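Local coordinates for hypothetical protein (ST2072) (Sulfolobus tokodaii, PDB 1VE0) that is of unknown function but binds zinc and belongs to the YjbQ (UPF0047) family, at residues Ile19-Gln24 with Gln112-Leu117. Residues are numbered along the deposited sequence; the frame is centred on the assembly and turned at random.
Sequences IDITEQ and QRIILL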
loop_
_atom_site.group_PDB
_atom_site.type_symbol
_atom_site.label_atom_id
_atom_site.label_comp_id
_atom_site.label_asym_id
_atom_site.label_seq_id
_atom_site.Cartn_x
_atom_site.Cartn_y
_atom_site.Cartn_z
ATOM N N ILE A 19 -8.503 -8.641 -13.219
ATOM C CA ILE A 19 -8.828 -10.041 -13.013
ATOM C C ILE A 19 -8.979 -10.404 -11.552
ATOM O O ILE A 19 -8.095 -10.110 -10.754
ATOM C CB ILE A 19 -7.722 -10.932 -13.617
ATOM C CG1 ILE A 19 -7.642 -10.704 -15.134
ATOM C CG2 ILE A 19 -7.985 -12.400 -13.282
ATOM C CD1 ILE A 19 -6.514 -11.472 -15.810
ATOM N N ASP A 20 -10.093 -11.058 -11.222
ATOM C CA ASP A 20 -10.363 -11.511 -9.860
ATOM C C ASP A 20 -9.514 -12.770 -9.657
ATOM O O ASP A 20 -9.768 -13.794 -10.289
ATOM C CB ASP A 20 -11.850 -11.844 -9.708
ATOM C CG ASP A 20 -12.236 -12.176 -8.275
ATOM O OD1 ASP A 20 -11.370 -12.637 -7.507
ATOM O OD2 ASP A 20 -13.419 -11.989 -7.921
ATOM N N ILE A 21 -8.508 -12.699 -8.789
ATOM C CA ILE A 21 -7.632 -13.844 -8.565
ATOM C C ILE A 21 -7.829 -14.507 -7.211
ATOM O O ILE A 21 -7.008 -15.307 -6.781
ATOM C CB ILE A 21 -6.135 -13.440 -8.712
ATOM C CG1 ILE A 21 -5.801 -12.279 -7.759
ATOM C CG2 ILE A 21 -5.857 -13.021 -10.149
ATOM C CD1 ILE A 21 -4.311 -11.930 -7.711
ATOM N N THR A 22 -8.932 -14.180 -6.545
ATOM C CA THR A 22 -9.220 -14.728 -5.222
ATOM C C THR A 22 -9.128 -16.255 -5.124
ATOM O O THR A 22 -8.510 -16.786 -4.203
ATOM C CB THR A 22 -10.622 -14.318 -4.754
ATOM O OG1 THR A 22 -10.823 -12.919 -5.003
ATOM C CG2 THR A 22 -10.779 -14.589 -3.263
ATOM N N GLU A 23 -9.746 -16.963 -6.062
ATOM C CA GLU A 23 -9.717 -18.426 -6.015
ATOM C C GLU A 23 -8.299 -18.990 -6.075
ATOM O O GLU A 23 -7.961 -19.923 -5.328
ATOM C CB GLU A 23 -10.565 -19.018 -7.152
ATOM C CG GLU A 23 -12.002 -18.513 -7.176
ATOM C CD GLU A 23 -12.754 -18.809 -5.880
ATOM O OE1 GLU A 23 -13.786 -18.144 -5.616
ATOM O OE2 GLU A 23 -12.320 -19.715 -5.129
ATOM N N GLN A 24 -7.469 -18.437 -6.956
ATOM C CA GLN A 24 -6.092 -18.908 -7.081
ATOM C C GLN A 24 -5.319 -18.616 -5.805
ATOM O O GLN A 24 -4.459 -19.402 -5.401
ATOM C CB GLN A 24 -5.377 -18.249 -8.270
ATOM C CG GLN A 24 -6.017 -18.527 -9.631
ATOM C CD GLN A 24 -6.979 -17.428 -10.060
ATOM O OE1 GLN A 24 -7.929 -17.089 -9.344
ATOM N NE2 GLN A 24 -6.736 -16.864 -11.236
ATOM N N GLN A 112 -15.089 -8.150 -0.402
ATOM C CA GLN A 112 -13.673 -8.186 -0.776
ATOM C C GLN A 112 -13.220 -9.335 -1.653
ATOM O O GLN A 112 -13.483 -10.510 -1.375
ATOM C CB GLN A 112 -12.762 -8.183 0.457
ATOM C CG GLN A 112 -12.705 -6.898 1.230
ATOM C CD GLN A 112 -11.675 -6.972 2.328
ATOM O OE1 GLN A 112 -11.610 -7.964 3.067
ATOM N NE2 GLN A 112 -10.855 -5.928 2.450
ATOM N N ARG A 113 -12.497 -8.977 -2.702
ATOM C CA ARG A 113 -11.930 -9.945 -3.623
ATOM C C ARG A 113 -10.500 -9.455 -3.879
ATOM O O ARG A 113 -10.201 -8.276 -3.725
ATOM C CB ARG A 113 -12.720 -9.974 -4.934
ATOM C CG ARG A 113 -14.214 -10.339 -4.760
ATOM C CD ARG A 113 -14.404 -11.759 -4.263
ATOM N NE ARG A 113 -14.073 -12.746 -5.286
ATOM C CZ ARG A 113 -14.211 -14.063 -5.134
ATOM N NH1 ARG A 113 -13.881 -14.882 -6.123
ATOM N NH2 ARG A 113 -14.678 -14.567 -3.992
ATOM N N ILE A 114 -9.619 -10.367 -4.237
ATOM C CA ILE A 114 -8.236 -10.020 -4.520
ATOM C C ILE A 114 -8.230 -9.778 -6.021
ATOM O O ILE A 114 -8.594 -10.652 -6.795
ATOM C CB ILE A 114 -7.313 -11.174 -4.132
ATOM C CG1 ILE A 114 -7.504 -11.471 -2.634
ATOM C CG2 ILE A 114 -5.844 -10.801 -4.437
ATOM C CD1 ILE A 114 -6.740 -12.677 -2.131
ATOM N N ILE A 115 -7.834 -8.581 -6.426
ATOM C CA ILE A 115 -7.853 -8.228 -7.838
ATOM C C ILE A 115 -6.512 -7.818 -8.432
ATOM O O ILE A 115 -5.777 -7.031 -7.831
ATOM C CB ILE A 115 -8.851 -7.063 -8.055
ATOM C CG1 ILE A 115 -10.257 -7.508 -7.635
ATOM C CG2 ILE A 115 -8.813 -6.595 -9.503
ATOM C CD1 ILE A 115 -11.208 -6.368 -7.366
ATOM N N LEU A 116 -6.189 -8.350 -9.612
ATOM C CA LEU A 116 -4.955 -7.940 -10.291
ATOM C C LEU A 116 -5.349 -6.870 -11.314
ATOM O O LEU A 116 -6.262 -7.078 -12.100
ATOM C CB LEU A 116 -4.287 -9.119 -11.013
ATOM C CG LEU A 116 -3.207 -8.756 -12.051
ATOM C CD1 LEU A 116 -2.025 -8.084 -11.381
ATOM C CD2 LEU A 116 -2.748 -10.012 -12.760
ATOM N N LEU A 117 -4.676 -5.720 -11.284
ATOM C CA LEU A 117 -4.959 -4.635 -12.221
ATOM C C LEU A 117 -3.782 -4.565 -13.184
ATOM O O LEU A 117 -2.629 -4.454 -12.767
ATOM C CB LEU A 117 -5.139 -3.288 -11.491
ATOM C CG LEU A 117 -6.371 -3.123 -10.571
ATOM C CD1 LEU A 117 -6.384 -1.693 -10.002
ATOM C CD2 LEU A 117 -7.671 -3.378 -11.358
#
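Where the strand of Ile-19 and Asp-20 breaks off into a helix, a side-chain oxygen takes over the pairing: the backbone N of Ile-114 donates to Thr-22 OG1 (2.9 Å), an acceptor that would be a main-chain carbonyl in a continuing strand. Regular antiparallel pairing precedes it. Ile-19 and Leu-116 form a hydrogen-bonded pair, Ile-19 N reaching Leu-116 O in the carbonyl plane (3.0 Å) and Leu-116 N returning to Ile-19 O; Ile-21 N then meets Ile-114 O nearly head-on at 2.9 Å. The two carboxylate oxygens of Asp-20 divide the work: OD1 holds the turn, OD2 the arginine. OD1 accepts from Thr-22 N, closing an Asx turn, and from Thr-22 OG1 (2.6 Å), so the threonine hydroxyl donates a hydrogen bond to Asp-20 while accepting one from the N-H of Ile-114. With CG anti to the backbone N (chi1 -174°), OD2 extends to Arg-113 NE, which it meets at 2.8 Å through its syn lone pair and close to the guanidinium plane, although the carboxylate and guanidinium planes are 74° apart. Thr-22 OG1 lies over one face of that guanidinium, and Glu-23 OE1 adds a weak salt bridge to NH1 at its edge. An asparagine in place of Asp-20 would probably leave Arg-113 without its closest negative partner. On the other side, Ile-21 CG1 packs crosswise on Ile-114 CG2 (3.6 Å). The contact thus joins outer strand 17-20 and the start of helix 22-28 to the central strand 113-118, whose other edge pairs with strand 46-51; Ile-21 and Leu-116 touch Val-10 of strand 2-11, while Ile-115 faces helix 55-68.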